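Local coordinates for protein putative nucleotide sugar epimerase/ dehydratase (Bordetella bronchiseptica, PDB 2Q1S) that binds NADH in a Rossmann fold and is probably a nucleotide-sugar epimerase or dehydratase of lipopolysaccharide O-antigen biosynthesis, at residues Y212-I217 against R348-W353; A297-E302 against S342-L347. All coordinates share one frame; numbering follows the deposited sequence.

In the fold
Both contacts use helix 343-356, an example of how one helix can connect the cofactor side of an epimerase-family fold to helix 293-304. Interaction 2 packs the start of this helix on helix 293-304; interaction 1 packs its next turns against the loop that follows strand 203-212. Their centres lie about 11 Å apart, and along the chain interaction 2 is nested within the loop closed by interaction 1. Tyr212 bridges them, its OH 3.4 Å from Gly346 CA. The side chain of Glu216 comes within about 6 Å of the bound NADH and forms a salt bridge with Arg232, an NADH-binding residue, whereas the side chain of Ile343 stays about 12 Å from the dinucleotide.

Interaction 1 (Y212-I217 against R348-W353); sequences YGPGEI and RKTIEW
A type II beta turn, Gly213 to Glu216, leaves the Rossmann-type sheet at the end of strand 203-212 and rests on helix 343-356, chiefly on the indole of Trp353. Pro214 and Gly215, at the two central positions of the turn, cover the same indole face: Pro214 CB makes a CH-pi contact 3.9 Å from the centroid of the five-membered ring, and Gly215 CA another at 4.0 Å from that of the six-membered ring. The Gly215 amide N sits 3.2 Å above the ring plane, offset toward its rim. Trp353 carries CG anti to the backbone N (chi1 173°), which extends the indole from the helix against the turn. At the indole edge, in the ring plane, Trp353 CH2 meets Ile217 CG1 at 3.8 Å. One turn earlier in the helix, Thr350 OG1 lies 3.1 Å from Gly213 CA while hydrogen-bonded to Gly346 O, and Thr350 CG2 packs on the Gly213 carbonyl carbon. Phe262 of strand 257-262 touches both Pro214 and Thr350; Ile239 of helix 234-243 also borders Thr350, and helix 358-366 contributes Ile361 against Trp353 and Ile364 against Ile217.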
# COMPACT_ATOMS: atom_id res chain seq x y z
N TYR A 212 -1.20 24.02 -11.18
CA TYR A 212 -1.08 25.33 -10.56
C TYR A 212 -2.34 26.13 -10.97
O TYR A 212 -3.00 25.78 -11.96
CB TYR A 212 0.20 26.05 -11.01
CG TYR A 212 0.10 26.48 -12.45
CD1 TYR A 212 0.28 25.56 -13.47
CD2 TYR A 212 -0.27 27.80 -12.78
CE1 TYR A 212 0.16 25.94 -14.83
CE2 TYR A 212 -0.41 28.20 -14.10
CZ TYR A 212 -0.20 27.27 -15.13
OH TYR A 212 -0.33 27.65 -16.45
N GLY A 213 -2.67 27.14 -10.19
CA GLY A 213 -3.74 28.05 -10.59
C GLY A 213 -4.48 28.70 -9.43
O GLY A 213 -4.08 28.59 -8.27
N PRO A 214 -5.59 29.38 -9.75
CA PRO A 214 -6.39 29.97 -8.67
C PRO A 214 -6.89 28.93 -7.67
O PRO A 214 -7.16 27.78 -8.06
CB PRO A 214 -7.58 30.60 -9.41
CG PRO A 214 -7.16 30.70 -10.85
CD PRO A 214 -6.17 29.61 -11.09
N GLY A 215 -6.98 29.31 -6.41
CA GLY A 215 -7.58 28.44 -5.40
C GLY A 215 -6.58 27.65 -4.57
O GLY A 215 -6.98 27.06 -3.57
N GLU A 216 -5.30 27.67 -4.96
CA GLU A 216 -4.23 27.12 -4.11
C GLU A 216 -3.75 28.21 -3.20
O GLU A 216 -3.16 29.20 -3.67
CB GLU A 216 -3.05 26.57 -4.94
CG GLU A 216 -2.00 25.96 -4.01
CD GLU A 216 -0.91 25.17 -4.68
OE1 GLU A 216 -0.67 25.31 -5.90
OE2 GLU A 216 -0.27 24.37 -3.96
N ILE A 217 -4.04 28.05 -1.90
CA ILE A 217 -3.76 29.08 -0.90
C ILE A 217 -2.57 28.64 -0.06
O ILE A 217 -2.64 27.63 0.65
CB ILE A 217 -4.99 29.28 0.02
CG1 ILE A 217 -6.21 29.73 -0.80
CG2 ILE A 217 -4.65 30.26 1.20
CD1 ILE A 217 -7.60 29.63 -0.08
N ARG A 348 -1.01 34.37 -15.80
CA ARG A 348 -1.80 35.61 -15.68
C ARG A 348 -3.07 35.41 -14.87
O ARG A 348 -3.35 36.19 -13.96
CB ARG A 348 -2.14 36.18 -17.07
CG ARG A 348 -0.98 36.85 -17.73
CD ARG A 348 -1.34 37.36 -19.10
NE ARG A 348 -0.15 37.80 -19.83
N LYS A 349 -3.82 34.35 -15.17
CA LYS A 349 -5.03 34.04 -14.44
C LYS A 349 -4.76 33.81 -12.95
O LYS A 349 -5.50 34.27 -12.10
CB LYS A 349 -5.77 32.85 -15.06
CG LYS A 349 -6.56 33.23 -16.30
CD LYS A 349 -7.03 32.02 -17.09
CE LYS A 349 -7.93 32.42 -18.29
NZ LYS A 349 -8.04 31.28 -19.25
N THR A 350 -3.70 33.04 -12.66
CA THR A 350 -3.31 32.75 -11.29
C THR A 350 -2.87 33.97 -10.51
O THR A 350 -3.32 34.18 -9.37
CB THR A 350 -2.19 31.68 -11.28
OG1 THR A 350 -2.62 30.57 -12.06
CG2 THR A 350 -1.90 31.19 -9.86
N ILE A 351 -2.03 34.80 -11.12
CA ILE A 351 -1.56 36.05 -10.53
C ILE A 351 -2.76 37.00 -10.30
O ILE A 351 -2.89 37.61 -9.24
CB ILE A 351 -0.46 36.68 -11.42
CG1 ILE A 351 0.80 35.79 -11.40
CG2 ILE A 351 -0.15 38.16 -11.01
CD1 ILE A 351 1.69 35.92 -12.65
N GLU A 352 -3.66 37.10 -11.28
CA GLU A 352 -4.83 37.96 -11.10
C GLU A 352 -5.60 37.54 -9.86
O GLU A 352 -5.91 38.37 -9.01
CB GLU A 352 -5.73 37.95 -12.34
CG GLU A 352 -5.13 38.63 -13.54
N TRP A 353 -5.85 36.24 -9.72
CA TRP A 353 -6.58 35.74 -8.56
C TRP A 353 -5.82 35.98 -7.25
O TRP A 353 -6.42 36.34 -6.23
CB TRP A 353 -6.90 34.24 -8.72
CG TRP A 353 -7.50 33.63 -7.48
CD1 TRP A 353 -8.83 33.57 -7.12
CD2 TRP A 353 -6.78 32.96 -6.43
NE1 TRP A 353 -8.96 32.88 -5.92
CE2 TRP A 353 -7.73 32.54 -5.46
CE3 TRP A 353 -5.42 32.69 -6.21
CZ2 TRP A 353 -7.35 31.84 -4.28
CZ3 TRP A 353 -5.04 31.98 -5.03
CH2 TRP A 353 -6.01 31.61 -4.07

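Interaction 2 (A297-E302 against S342-L347); sequences ATKINE and SIDDGL
Asp344 OD1 lies against the methylenes of Lys299, 3.2 Å from CE and 3.6 Å from both CG and CD. The setting is a helix-helix packing between helix 293-304 and the first turn of helix 343-356, away from the bound NADH; the axes of the segments 297-302 and 343-347 approach to 10.5 Å, with a crossing angle of -46°. Although the charges are opposite, the ammonium forms no salt bridge here: the lysine chain, otherwise extended, bends at its last torsion (chi4 56°), leaving Lys299 NZ 4.1 Å from Asp344 OD1. The attraction is therefore probably a looser electrostatic one; the two side chains cross at about a right angle, with the lysine methylenes beside OD1. Lys299 CE also presses on Ile343 CG2 at 3.4 Å, a close approach for two carbons.

The helix bearing the aspartate is capped by Ser342, whose OG accepts the Asp345 amide in a nearly straight bond (167°). Asp344, close to this N-terminal end, is placed where the helix dipole would be expected to favour its negative charge.

Deeper in the interface the contact becomes wholly apolar. Leu347 points toward helix 293-304 and sets CD1 mainly against Lys299 and CD2 against Ile300, while Leu296 and Ile303 of that helix add further contacts and Phe238 and Ala242 of helix 234-243 pack on Ile300. Leu347 CD1 touches Lys299 CB at 3.7 Å, and Leu347 CD2 reaches Ile300 CG1 at 3.9 Å.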
# COMPACT_ATOMS: atom_id res chain seq x y z
N ALA A 297 9.99 31.53 -13.18
CA ALA A 297 10.34 32.74 -12.40
C ALA A 297 10.41 33.98 -13.28
O ALA A 297 9.92 35.04 -12.89
CB ALA A 297 11.64 32.53 -11.64
N THR A 298 11.02 33.84 -14.46
CA THR A 298 11.15 34.96 -15.40
C THR A 298 9.76 35.52 -15.74
O THR A 298 9.53 36.72 -15.62
CB THR A 298 11.93 34.53 -16.67
OG1 THR A 298 13.31 34.30 -16.31
CG2 THR A 298 11.84 35.61 -17.73
N LYS A 299 8.84 34.61 -16.11
CA LYS A 299 7.47 34.95 -16.51
C LYS A 299 6.68 35.61 -15.37
O LYS A 299 6.03 36.63 -15.57
CB LYS A 299 6.73 33.69 -16.97
CG LYS A 299 7.13 33.20 -18.36
CD LYS A 299 6.87 31.70 -18.49
CE LYS A 299 6.81 31.23 -19.94
NZ LYS A 299 8.00 31.53 -20.77
N ILE A 300 6.74 35.01 -14.19
CA ILE A 300 6.09 35.57 -13.01
C ILE A 300 6.62 36.98 -12.69
O ILE A 300 5.84 37.90 -12.40
CB ILE A 300 6.23 34.62 -11.80
CG1 ILE A 300 5.41 33.35 -12.03
CG2 ILE A 300 5.76 35.32 -10.51
CD1 ILE A 300 5.71 32.24 -11.02
N ASN A 301 7.94 37.15 -12.74
CA ASN A 301 8.52 38.47 -12.52
C ASN A 301 8.02 39.48 -13.55
O ASN A 301 7.60 40.59 -13.20
CB ASN A 301 10.05 38.39 -12.49
CG ASN A 301 10.60 37.90 -11.14
OD1 ASN A 301 9.88 37.82 -10.13
ND2 ASN A 301 11.89 37.57 -11.12
N GLU A 302 8.00 39.08 -14.82
CA GLU A 302 7.58 39.99 -15.89
C GLU A 302 6.10 40.39 -15.77
O GLU A 302 5.75 41.55 -15.98
CB GLU A 302 7.97 39.44 -17.27
CG GLU A 302 6.86 38.68 -18.02
CD GLU A 302 6.00 39.60 -18.89
OE1 GLU A 302 6.42 40.74 -19.17
OE2 GLU A 302 4.89 39.17 -19.28
N SER A 342 -1.84 27.74 -21.94
CA SER A 342 -0.40 27.93 -21.95
C SER A 342 0.08 28.42 -20.61
O SER A 342 -0.71 28.95 -19.82
CB SER A 342 -0.02 28.97 -23.00
OG SER A 342 -0.55 30.23 -22.66
N ILE A 343 1.37 28.22 -20.34
CA ILE A 343 1.98 28.67 -19.10
C ILE A 343 1.82 30.20 -18.93
O ILE A 343 1.58 30.69 -17.83
CB ILE A 343 3.49 28.20 -18.97
CG1 ILE A 343 4.02 28.37 -17.52
CG2 ILE A 343 4.39 28.83 -20.05
CD1 ILE A 343 3.15 27.80 -16.42
N ASP A 344 1.90 30.95 -20.04
CA ASP A 344 1.66 32.39 -19.99
C ASP A 344 0.23 32.76 -19.59
O ASP A 344 0.03 33.57 -18.69
CB ASP A 344 2.04 33.04 -21.31
CG ASP A 344 3.55 33.08 -21.53
OD1 ASP A 344 4.30 33.17 -20.54
OD2 ASP A 344 3.98 33.00 -22.70
N ASP A 345 -0.76 32.17 -20.26
CA ASP A 345 -2.15 32.48 -19.92
C ASP A 345 -2.53 32.01 -18.51
O ASP A 345 -3.19 32.75 -17.76
CB ASP A 345 -3.12 31.94 -20.99
CG ASP A 345 -2.83 32.49 -22.40
OD1 ASP A 345 -2.14 33.53 -22.54
OD2 ASP A 345 -3.32 31.88 -23.38
N GLY A 346 -2.08 30.81 -18.13
CA GLY A 346 -2.44 30.24 -16.82
C GLY A 346 -1.83 31.05 -15.69
O GLY A 346 -2.48 31.33 -14.66
N LEU A 347 -0.60 31.49 -15.90
CA LEU A 347 0.08 32.34 -14.91
C LEU A 347 -0.61 33.71 -14.71
O LEU A 347 -0.78 34.14 -13.59
CB LEU A 347 1.56 32.52 -15.26
CG LEU A 347 2.58 31.41 -14.98
CD1 LEU A 347 3.97 31.77 -15.51
CD2 LEU A 347 2.62 31.00 -13.49